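Local coordinates for GXWXG domain-containing protein (Thermomonospora curvata, PDB 4MVE) that is of unknown function but belongs to the GXWXG and DUF4334 families and is built largely from an antiparallel beta-sheet, at residues V37-L41 and G42-G46; E100-R104 and G105-A109. All blocks are in the same frame, centred on the assembly; numbering follows the deposited sequence.

Contact 1: residues V37-L41 and G42-G46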
loop_
_atom_site.group_PDB
_atom_site.type_symbol
_atom_site.label_atom_id
_atom_site.label_comp_id
_atom_site.label_asym_id
_atom_site.label_seq_id
_atom_site.Cartn_x
_atom_site.Cartn_y
_atom_site.Cartn_z
ATOM N N VAL A 37 1.371 2.124 -13.976
ATOM C CA VAL A 37 2.526 2.534 -13.171
ATOM C C VAL A 37 2.536 4.068 -12.888
ATOM O O VAL A 37 2.712 4.445 -11.719
ATOM C CB VAL A 37 3.849 2.044 -13.838
ATOM C CG1 VAL A 37 5.085 2.785 -13.327
ATOM C CG2 VAL A 37 4.013 0.535 -13.654
ATOM N N ASP A 38 2.306 4.939 -13.922
ATOM C CA ASP A 38 2.384 6.404 -13.727
ATOM C C ASP A 38 1.264 6.965 -12.809
ATOM O O ASP A 38 1.477 7.985 -12.149
ATOM C CB ASP A 38 2.477 7.155 -15.061
ATOM C CG ASP A 38 3.863 7.058 -15.730
ATOM O OD1 ASP A 38 4.735 6.272 -15.228
ATOM O OD2 ASP A 38 4.068 7.726 -16.767
ATOM N N PHE A 39 0.150 6.223 -12.635
ATOM C CA PHE A 39 -0.954 6.608 -11.739
ATOM C C PHE A 39 -0.464 6.707 -10.279
ATOM O O PHE A 39 -1.025 7.468 -9.486
ATOM C CB PHE A 39 -2.075 5.556 -11.838
ATOM C CG PHE A 39 -3.273 5.751 -10.928
ATOM C CD1 PHE A 39 -4.406 6.424 -11.378
ATOM C CD2 PHE A 39 -3.304 5.180 -9.657
ATOM C CE1 PHE A 39 -5.518 6.586 -10.537
ATOM C CE2 PHE A 39 -4.416 5.330 -8.833
ATOM C CZ PHE A 39 -5.515 6.030 -9.272
HETATM N N MSE A 40 0.554 5.907 -9.926
HETATM C CA MSE A 40 1.097 5.879 -8.587
HETATM C C MSE A 40 2.057 7.022 -8.290
HETATM O O MSE A 40 2.376 7.211 -7.115
HETATM C CB MSE A 40 1.822 4.539 -8.317
HETATM C CG MSE A 40 0.924 3.309 -8.409
HETATM SE SE MSE A 40 -0.649 3.379 -7.261
HETATM C CE MSE A 40 0.195 3.848 -5.462
ATOM N N LEU A 41 2.555 7.762 -9.325
ATOM C CA LEU A 41 3.549 8.810 -9.107
ATOM C C LEU A 41 3.011 9.927 -8.146
ATOM O O LEU A 41 1.908 10.438 -8.327
ATOM C CB LEU A 41 4.098 9.373 -10.427
ATOM C CG LEU A 41 4.791 8.324 -11.364
ATOM C CD1 LEU A 41 5.304 8.959 -12.637
ATOM C CD2 LEU A 41 5.937 7.645 -10.689
ATOM N N GLY A 42 3.771 10.185 -7.085
ATOM C CA GLY A 42 3.426 11.167 -6.059
ATOM C C GLY A 42 3.594 10.650 -4.648
ATOM O O GLY A 42 4.059 9.521 -4.439
ATOM N N THR A 43 3.213 11.475 -3.669
ATOM C CA THR A 43 3.292 11.132 -2.256
ATOM C C THR A 43 1.920 10.671 -1.790
ATOM O O THR A 43 0.897 11.279 -2.149
ATOM C CB THR A 43 3.848 12.311 -1.444
ATOM O OG1 THR A 43 5.165 12.565 -1.921
ATOM C CG2 THR A 43 3.924 12.020 0.064
ATOM N N TRP A 44 1.904 9.584 -0.999
ATOM C CA TRP A 44 0.671 8.998 -0.466
ATOM C C TRP A 44 0.762 8.737 1.034
ATOM O O TRP A 44 1.815 8.307 1.534
ATOM C CB TRP A 44 0.320 7.667 -1.173
ATOM C CG TRP A 44 0.169 7.727 -2.662
ATOM C CD1 TRP A 44 1.165 7.913 -3.574
ATOM C CD2 TRP A 44 -1.022 7.409 -3.425
ATOM N NE1 TRP A 44 0.671 7.777 -4.857
ATOM C CE2 TRP A 44 -0.671 7.478 -4.796
ATOM C CE3 TRP A 44 -2.333 7.015 -3.080
ATOM C CZ2 TRP A 44 -1.594 7.206 -5.826
ATOM C CZ3 TRP A 44 -3.245 6.747 -4.098
ATOM C CH2 TRP A 44 -2.871 6.842 -5.455
ATOM N N ARG A 45 -0.358 8.977 1.739
ATOM C CA ARG A 45 -0.545 8.695 3.172
ATOM C C ARG A 45 -1.100 7.255 3.300
ATOM O O ARG A 45 -2.059 6.879 2.601
ATOM C CB ARG A 45 -1.488 9.715 3.839
ATOM C CG ARG A 45 -1.717 9.395 5.329
ATOM C CD ARG A 45 -2.540 10.444 6.081
ATOM N NE ARG A 45 -3.960 10.451 5.707
ATOM C CZ ARG A 45 -4.539 11.387 4.956
ATOM N NH1 ARG A 45 -3.826 12.400 4.478
ATOM N NH2 ARG A 45 -5.836 11.320 4.685
ATOM N N GLY A 46 -0.461 6.464 4.151
ATOM C CA GLY A 46 -0.832 5.069 4.329
ATOM C C GLY A 46 -1.537 4.773 5.620
ATOM O O GLY A 46 -1.421 5.527 6.584
#
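Trp44 lays its indole against Phe39 and Met40, the end of the short 3-10 turn that leads into its own strand. It is the central tryptophan of the Gly42 to Gly46 sequence that gives the GXWXG family its name. With CG beside the backbone N (chi1 -57°), CB directs the ring back over the preceding turn. CD1 passes 3.8 Å from Met40 O; next along the rim, NE1 donates to Met40 O at 2.9 Å, an N-H...O angle of 153°, reaching the oxygen from above its carbonyl plane. CE2 and CZ2 lie beneath the methyl of Met40, a selenomethionine here, whose bends at chi2 and chi3 curl CE over one indole face, 3.8 Å from CE2; SE stands obliquely off the six-membered ring, completing a Met-aromatic contact. CZ2 has Phe39 O at its edge, 3.7 Å away, and CH2 ends 4.0 Å from Phe39 CE2. Gly42 suits its place because a CB would be jammed against Leu41 O. A leucine at Trp44 has neither N-H nor flat ring, and would probably leave Met40 O without this donor and the selenomethionine methyl free to shift. Strand 42-48 lies between strands 64-71 and 143-149. Phe69 meets the indole nearly at right angles, Leu147 of strand 143-149 and Val130 of strand 129-136 also pack on it, and Arg149 bonds Phe39 O while making a cation-pi contact with the Phe39 ring.

Contact 2: residues E100-R104 and G105-A109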
loop_
_atom_site.group_PDB
_atom_site.type_symbol
_atom_site.label_atom_id
_atom_site.label_comp_id
_atom_site.label_asym_id
_atom_site.label_seq_id
_atom_site.Cartn_x
_atom_site.Cartn_y
_atom_site.Cartn_z
ATOM N N GLU A 100 4.884 -3.776 -13.545
ATOM C CA GLU A 100 3.553 -4.352 -13.728
ATOM C C GLU A 100 3.684 -5.830 -13.429
ATOM O O GLU A 100 4.486 -6.498 -14.075
ATOM C CB GLU A 100 3.009 -4.105 -15.134
ATOM C CG GLU A 100 2.691 -2.642 -15.395
ATOM C CD GLU A 100 2.195 -2.420 -16.808
ATOM O OE1 GLU A 100 3.032 -2.445 -17.740
ATOM O OE2 GLU A 100 0.966 -2.249 -16.984
ATOM N N VAL A 101 2.973 -6.309 -12.392
ATOM C CA VAL A 101 3.034 -7.688 -11.883
ATOM C C VAL A 101 1.616 -8.269 -11.765
ATOM O O VAL A 101 0.707 -7.517 -11.452
ATOM C CB VAL A 101 3.758 -7.733 -10.500
ATOM C CG1 VAL A 101 4.055 -9.183 -10.061
ATOM C CG2 VAL A 101 5.062 -6.897 -10.499
ATOM N N ALA A 102 1.429 -9.588 -12.064
ATOM C CA ALA A 102 0.124 -10.249 -11.922
ATOM C C ALA A 102 -0.097 -10.728 -10.491
ATOM O O ALA A 102 0.832 -11.191 -9.829
ATOM C CB ALA A 102 0.007 -11.442 -12.861
ATOM N N LEU A 103 -1.354 -10.657 -10.047
ATOM C CA LEU A 103 -1.822 -11.205 -8.796
ATOM C C LEU A 103 -3.212 -11.707 -9.051
ATOM O O LEU A 103 -4.090 -10.906 -9.389
ATOM C CB LEU A 103 -1.779 -10.213 -7.625
ATOM C CG LEU A 103 -2.453 -10.753 -6.313
ATOM C CD1 LEU A 103 -1.546 -11.772 -5.592
ATOM C CD2 LEU A 103 -2.835 -9.626 -5.381
ATOM N N ARG A 104 -3.410 -13.046 -8.945
ATOM C CA ARG A 104 -4.696 -13.719 -9.173
ATOM C C ARG A 104 -5.220 -13.456 -10.585
ATOM O O ARG A 104 -6.399 -13.165 -10.772
ATOM C CB ARG A 104 -5.731 -13.266 -8.137
ATOM C CG ARG A 104 -5.298 -13.553 -6.744
ATOM C CD ARG A 104 -6.193 -12.887 -5.750
ATOM N NE ARG A 104 -5.622 -13.136 -4.451
ATOM C CZ ARG A 104 -5.641 -12.299 -3.430
ATOM N NH1 ARG A 104 -6.325 -11.156 -3.506
ATOM N NH2 ARG A 104 -5.017 -12.613 -2.305
ATOM N N GLY A 105 -4.320 -13.500 -11.551
ATOM C CA GLY A 105 -4.649 -13.263 -12.952
ATOM C C GLY A 105 -4.812 -11.810 -13.359
ATOM O O GLY A 105 -5.118 -11.543 -14.521
ATOM N N THR A 106 -4.644 -10.850 -12.419
ATOM C CA THR A 106 -4.781 -9.445 -12.780
ATOM C C THR A 106 -3.436 -8.791 -12.667
ATOM O O THR A 106 -2.801 -8.859 -11.620
ATOM C CB THR A 106 -5.842 -8.729 -11.948
ATOM O OG1 THR A 106 -7.106 -9.354 -12.165
ATOM C CG2 THR A 106 -5.933 -7.226 -12.266
ATOM N N VAL A 107 -3.018 -8.170 -13.766
ATOM C CA VAL A 107 -1.780 -7.421 -13.916
ATOM C C VAL A 107 -2.071 -5.958 -13.564
ATOM O O VAL A 107 -2.958 -5.371 -14.125
ATOM C CB VAL A 107 -1.226 -7.582 -15.369
ATOM C CG1 VAL A 107 -0.085 -6.599 -15.642
ATOM C CG2 VAL A 107 -0.783 -9.030 -15.646
ATOM N N SER A 108 -1.324 -5.390 -12.633
ATOM C CA SER A 108 -1.444 -4.004 -12.204
ATOM C C SER A 108 -0.095 -3.494 -11.749
ATOM O O SER A 108 0.855 -4.277 -11.615
ATOM C CB SER A 108 -2.441 -3.894 -11.052
ATOM O OG SER A 108 -2.767 -2.529 -10.816
ATOM N N ALA A 109 -0.001 -2.185 -11.510
ATOM C CA ALA A 109 1.197 -1.603 -10.931
ATOM C C ALA A 109 1.438 -2.225 -9.553
ATOM O O ALA A 109 0.510 -2.448 -8.759
ATOM C CB ALA A 109 1.061 -0.091 -10.810
HETATM O O HOH W 1 -8.165 -11.142 -9.890
#
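Leu103 and Thr106 close the tip of a beta hairpin with a two-residue loop, joining strands 96-103 and 106-113 through a type I' turn with Arg104 and Gly105 as its two central residues. Both have positive phi, which glycine adopts easily and arginine less so. Each amide and carbonyl of the closing pair is used: Leu103 N gives its hydrogen to Thr106 O at 2.8 Å, and Thr106 N returns one to Leu103 O at 3.1 Å. The next hydrogen-bonded pair repeats the exchange, with Val101 N to Ser108 O at 3.0 Å and Ser108 N to Val101 O at 3.2 Å, the latter nearly straight at the hydrogen (168°). Between them, Ala102 and Val107 form a non-hydrogen-bonded pair; the CA of Ala102 adds a C-H...O contact to Thr106 O, and that of Val107 another to Val101 O.

On the face bearing Glu100, Ala102 and Val107, Val107 CG2 lies 3.8 Å from Ala102 CB, while Val107 CG1 turns to Glu100 CB. Ala102 offers its one methyl to the branched Val107 across the pair. The other face carries Ser108, whose OG bonds to both Phe122 O and Val35 N, satisfying a buried hydroxyl. The extended Arg104 chain leads away from the turn to salt bridges with Glu26 and Asp30 and a bond to Tyr144 OH. Thr106 keeps OG1 beside its backbone N (chi1 -61°), where it shares a water with the turn: that water donates to Arg104 O at 2.8 Å and lies 3.1 Å from Thr106 OG1.

How the contacts relate
Contact 1 is partly buried, with Met40 and Trp44 inside the fold, whereas contact 2 is a surface hairpin whose turn meets water. Their centres are about 17 Å apart and they fall in different sequence families, GXWXG and DUF4334, yet both reach the same sheet. Contact 1 depends on side chains, an indole N-H bonded to a backbone carbonyl amid apolar packing; contact 2 depends on paired backbone amides, with charged and polar groups at its tip. They touch where residues 37-41 run past the hairpin at Glu100 and Ala109, away from its turn: Val37 CA lies 3.8 Å from Ala109 CB, and Val37 CG2 3.9 Å from Glu100 CG. Val35 links them too, touched by Met40 and backbone-bonded to Ala109.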